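Local coordinates for protein BIFUNCTIONAL PROTEIN Proline utilization A (PutA) (Corynebacterium freiburgense, PDB 5UX5) that probably oxidises proline to glutamate in two steps, joining an FAD-dependent proline dehydrogenase to an NAD-dependent aldehyde dehydrogenase in one chain, at residues L574-H585 with V907-S918. Residues are numbered along the deposited sequence; the frame is centred on the assembly and turned at random.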
loop_
_atom_site.group_PDB
_atom_site.type_symbol
_atom_site.label_atom_id
_atom_site.label_comp_id
_atom_site.label_asym_id
_atom_site.label_seq_id
_atom_site.Cartn_x
_atom_site.Cartn_y
_atom_site.Cartn_z
ATOM N N LEU A 574 -1.971 15.949 25.361
ATOM C CA LEU A 574 -1.588 15.618 26.738
ATOM C C LEU A 574 -2.234 16.561 27.752
ATOM O O LEU A 574 -2.560 16.149 28.872
ATOM C CB LEU A 574 -0.071 15.669 26.906
ATOM C CG LEU A 574 0.842 14.605 26.326
ATOM C CD1 LEU A 574 2.278 15.104 26.435
ATOM C CD2 LEU A 574 0.663 13.291 27.084
ATOM N N ASN A 575 -2.373 17.835 27.404
ATOM C CA ASN A 575 -2.919 18.836 28.304
ATOM C C ASN A 575 -4.425 18.913 28.245
ATOM O O ASN A 575 -5.002 19.832 28.831
ATOM C CB ASN A 575 -2.313 20.202 28.012
ATOM C CG ASN A 575 -0.853 20.262 28.381
ATOM O OD1 ASN A 575 -0.416 19.635 29.363
ATOM N ND2 ASN A 575 -0.078 20.999 27.592
ATOM N N THR A 576 -5.061 17.970 27.564
ATOM C CA THR A 576 -6.511 17.951 27.457
ATOM C C THR A 576 -7.110 17.909 28.868
ATOM O O THR A 576 -6.529 17.299 29.771
ATOM C CB THR A 576 -6.931 16.736 26.615
ATOM O OG1 THR A 576 -8.304 16.826 26.256
ATOM C CG2 THR A 576 -6.728 15.452 27.378
ATOM N N PRO A 577 -8.197 18.626 29.125
ATOM C CA PRO A 577 -8.709 18.680 30.499
ATOM C C PRO A 577 -9.266 17.332 30.915
ATOM O O PRO A 577 -10.007 16.685 30.169
ATOM C CB PRO A 577 -9.805 19.752 30.439
ATOM C CG PRO A 577 -10.248 19.770 29.009
ATOM C CD PRO A 577 -9.037 19.386 28.180
ATOM N N GLY A 578 -8.948 16.943 32.140
ATOM C CA GLY A 578 -9.245 15.600 32.583
ATOM C C GLY A 578 -8.888 15.434 34.040
ATOM O O GLY A 578 -8.837 16.404 34.798
ATOM N N HIS A 579 -8.640 14.188 34.426
ATOM C CA HIS A 579 -8.540 13.831 35.831
ATOM C C HIS A 579 -7.161 13.338 36.246
ATOM O O HIS A 579 -6.989 12.929 37.399
ATOM C CB HIS A 579 -9.613 12.793 36.135
ATOM C CG HIS A 579 -10.987 13.276 35.808
ATOM N ND1 HIS A 579 -11.701 14.105 36.652
ATOM C CD2 HIS A 579 -11.752 13.110 34.703
ATOM C CE1 HIS A 579 -12.866 14.390 36.101
ATOM N NE2 HIS A 579 -12.914 13.813 34.910
ATOM N N SER A 580 -6.165 13.429 35.363
ATOM C CA SER A 580 -4.785 13.067 35.654
ATOM C C SER A 580 -3.849 14.072 35.002
ATOM O O SER A 580 -4.224 14.781 34.065
ATOM C CB SER A 580 -4.466 11.667 35.152
ATOM O OG SER A 580 -5.183 11.397 33.960
ATOM N N LYS A 581 -2.622 14.133 35.506
ATOM C CA LYS A 581 -1.621 15.066 35.004
ATOM C C LYS A 581 -0.367 14.305 34.601
ATOM O O LYS A 581 0.113 13.432 35.340
ATOM C CB LYS A 581 -1.266 16.151 36.047
ATOM C CG LYS A 581 -0.235 17.162 35.532
ATOM C CD LYS A 581 0.141 18.277 36.518
ATOM C CE LYS A 581 0.868 17.786 37.746
ATOM N NZ LYS A 581 1.364 18.913 38.592
ATOM N N PHE A 582 0.186 14.672 33.447
ATOM C CA PHE A 582 1.341 13.984 32.878
ATOM C C PHE A 582 2.620 14.744 33.209
ATOM O O PHE A 582 2.644 15.974 33.195
ATOM C CB PHE A 582 1.172 13.837 31.365
ATOM C CG PHE A 582 2.341 13.235 30.653
ATOM C CD1 PHE A 582 2.576 11.853 30.704
ATOM C CD2 PHE A 582 3.176 14.030 29.870
ATOM C CE1 PHE A 582 3.631 11.274 30.009
ATOM C CE2 PHE A 582 4.238 13.461 29.178
ATOM C CZ PHE A 582 4.459 12.073 29.250
ATOM N N THR A 583 3.664 14.005 33.559
ATOM C CA THR A 583 4.991 14.572 33.782
ATOM C C THR A 583 5.979 13.808 32.918
ATOM O O THR A 583 6.193 12.600 33.155
ATOM C CB THR A 583 5.375 14.499 35.256
ATOM O OG1 THR A 583 4.402 15.230 36.011
ATOM C CG2 THR A 583 6.767 15.093 35.488
ATOM N N PRO A 584 6.590 14.447 31.926
ATOM C CA PRO A 584 7.494 13.720 31.025
ATOM C C PRO A 584 8.779 13.277 31.698
ATOM O O PRO A 584 9.245 13.864 32.678
ATOM C CB PRO A 584 7.803 14.741 29.925
ATOM C CG PRO A 584 7.560 16.096 30.572
ATOM C CD PRO A 584 6.382 15.845 31.507
ATOM N N HIS A 585 9.338 12.205 31.147
ATOM C CA HIS A 585 10.728 11.823 31.341
ATOM C C HIS A 585 11.652 12.995 31.000
ATOM O O HIS A 585 11.276 13.900 30.244
ATOM C CB HIS A 585 11.078 10.639 30.421
ATOM C CG HIS A 585 10.363 9.365 30.740
ATOM N ND1 HIS A 585 10.082 8.418 29.778
ATOM C CD2 HIS A 585 9.921 8.854 31.911
ATOM C CE1 HIS A 585 9.467 7.391 30.337
ATOM N NE2 HIS A 585 9.362 7.631 31.632
ATOM N N VAL A 907 2.966 8.629 22.755
ATOM C CA VAL A 907 3.628 9.718 23.462
ATOM C C VAL A 907 3.372 9.641 24.966
ATOM O O VAL A 907 4.294 9.793 25.776
ATOM C CB VAL A 907 3.165 11.065 22.890
ATOM C CG1 VAL A 907 3.574 12.176 23.837
ATOM C CG2 VAL A 907 3.736 11.273 21.480
ATOM N N ALA A 908 2.118 9.385 25.365
ATOM C CA ALA A 908 1.753 9.381 26.778
ATOM C C ALA A 908 2.500 8.340 27.622
ATOM O O ALA A 908 2.437 8.424 28.855
ATOM C CB ALA A 908 0.245 9.167 26.918
ATOM N N GLN A 909 3.198 7.369 27.013
ATOM C CA GLN A 909 4.010 6.431 27.785
ATOM C C GLN A 909 5.320 7.037 28.250
ATOM O O GLN A 909 5.960 6.481 29.152
ATOM C CB GLN A 909 4.338 5.175 26.989
ATOM C CG GLN A 909 3.164 4.369 26.551
ATOM C CD GLN A 909 3.558 3.080 25.856
ATOM O OE1 GLN A 909 2.864 2.066 25.963
ATOM N NE2 GLN A 909 4.666 3.117 25.127
ATOM N N LEU A 910 5.761 8.124 27.629
ATOM C CA LEU A 910 7.116 8.610 27.876
ATOM C C LEU A 910 7.143 9.557 29.070
ATOM O O LEU A 910 7.684 10.663 29.051
ATOM C CB LEU A 910 7.683 9.256 26.613
ATOM C CG LEU A 910 7.816 8.231 25.464
ATOM C CD1 LEU A 910 8.526 8.803 24.279
ATOM C CD2 LEU A 910 8.513 6.921 25.933
ATOM N N GLY A 911 6.548 9.076 30.147
ATOM C CA GLY A 911 6.481 9.857 31.364
ATOM C C GLY A 911 5.701 9.100 32.405
ATOM O O GLY A 911 5.572 7.875 32.344
ATOM N N THR A 912 5.157 9.844 33.355
ATOM C CA THR A 912 4.391 9.241 34.435
ATOM C C THR A 912 3.144 10.068 34.667
ATOM O O THR A 912 3.161 11.279 34.456
ATOM C CB THR A 912 5.214 9.163 35.710
ATOM O OG1 THR A 912 5.876 10.417 35.922
ATOM C CG2 THR A 912 6.254 8.043 35.590
ATOM N N TRP A 913 2.066 9.409 35.095
ATOM C CA TRP A 913 0.787 10.061 35.349
ATOM C C TRP A 913 0.432 9.996 36.830
ATOM O O TRP A 913 0.765 9.032 37.529
ATOM C CB TRP A 913 -0.343 9.421 34.529
ATOM C CG TRP A 913 -0.245 9.674 33.054
ATOM C CD1 TRP A 913 0.533 9.010 32.164
ATOM C CD2 TRP A 913 -0.940 10.682 32.301
ATOM N NE1 TRP A 913 0.367 9.526 30.897
ATOM C CE2 TRP A 913 -0.528 10.557 30.954
ATOM C CE3 TRP A 913 -1.859 11.686 32.637
ATOM C CZ2 TRP A 913 -0.996 11.401 29.944
ATOM C CZ3 TRP A 913 -2.337 12.512 31.631
ATOM C CH2 TRP A 913 -1.905 12.365 30.304
ATOM N N GLU A 914 -0.271 11.030 37.297
ATOM C CA GLU A 914 -0.737 11.087 38.673
ATOM C C GLU A 914 -2.181 11.557 38.720
ATOM O O GLU A 914 -2.593 12.395 37.919
ATOM C CB GLU A 914 0.123 12.031 39.515
ATOM C CG GLU A 914 0.077 13.506 39.092
ATOM C CD GLU A 914 0.972 14.405 39.953
ATOM O OE1 GLU A 914 1.141 14.130 41.161
ATOM O OE2 GLU A 914 1.525 15.384 39.419
ATOM N N ASP A 915 -2.950 11.023 39.665
ATOM C CA ASP A 915 -4.282 11.571 39.906
ATOM C C ASP A 915 -4.193 13.038 40.350
ATOM O O ASP A 915 -3.250 13.445 41.036
ATOM C CB ASP A 915 -5.012 10.735 40.965
ATOM C CG ASP A 915 -5.592 9.444 40.415
ATOM O OD1 ASP A 915 -6.169 9.464 39.317
ATOM O OD2 ASP A 915 -5.474 8.394 41.073
ATOM N N ILE A 916 -5.162 13.848 39.918
ATOM C CA ILE A 916 -5.328 15.211 40.416
ATOM C C ILE A 916 -6.722 15.357 41.020
ATOM O O ILE A 916 -7.588 14.500 40.866
ATOM C CB ILE A 916 -5.095 16.292 39.339
ATOM C CG1 ILE A 916 -6.100 16.203 38.194
ATOM C CG2 ILE A 916 -3.664 16.283 38.834
ATOM C CD1 ILE A 916 -5.758 17.188 37.053
ATOM N N GLU A 917 -6.912 16.447 41.759
ATOM C CA GLU A 917 -8.230 16.772 42.291
ATOM C C GLU A 917 -9.084 17.361 41.182
ATOM O O GLU A 917 -8.645 18.255 40.444
ATOM C CB GLU A 917 -8.114 17.737 43.452
ATOM C CG GLU A 917 -7.164 17.253 44.518
ATOM C CD GLU A 917 -7.459 17.874 45.865
ATOM O OE1 GLU A 917 -7.118 17.239 46.893
ATOM O OE2 GLU A 917 -8.048 18.987 45.888
ATOM N N SER A 918 -10.285 16.823 41.030
ATOM C CA SER A 918 -11.176 17.295 39.986
ATOM C C SER A 918 -12.590 16.934 40.384
ATOM O O SER A 918 -12.813 16.059 41.222
ATOM C CB SER A 918 -10.827 16.678 38.630
ATOM O OG SER A 918 -11.029 15.271 38.664
#
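Thr583 N donates to Thr912 O over 2.9 Å, and Thr912 N returns a bond to Thr583 O; a second such reciprocal pair joins Lys581 and Glu914. Two hydrogen-bonded pairs thus flank the non-hydrogen-bonded pair Phe582–Trp913, a worked example of how antiparallel strands bring side chains together on one face. The backbone of this pair puts Phe582 CB over the six-membered ring of Trp913, 3.5 Å from its centroid; chi1 of 176° then carries the phenyl ring on, with CD1 over the indole beside NE1. The Phe582 ring and the five-membered ring of Trp913 are inclined at 48°. The indole is fixed within its own segment, because NE1 donates to Ala908 O, 3.1 Å away and close to the ring plane. Leu574 CD2 packs against Trp913 CZ2 at 3.8 Å, while Arg1050 makes a cation-pi contact with the indole. On the other face Lys581 and Glu914 run side by side, with a long salt bridge from NZ to OE2 (3.6 Å). Past the last bridged pair, Pro584 with Gly911, His585 N bonds to the carbonyl O of Leu910, the residue centring an inverse gamma turn. Strand 911-915 thus pairs antiparallel with the start of strand 580-591, which also pairs parallel with 614-618 and 666-670 in the Rossmann-type sheet of the aldehyde dehydrogenase fold.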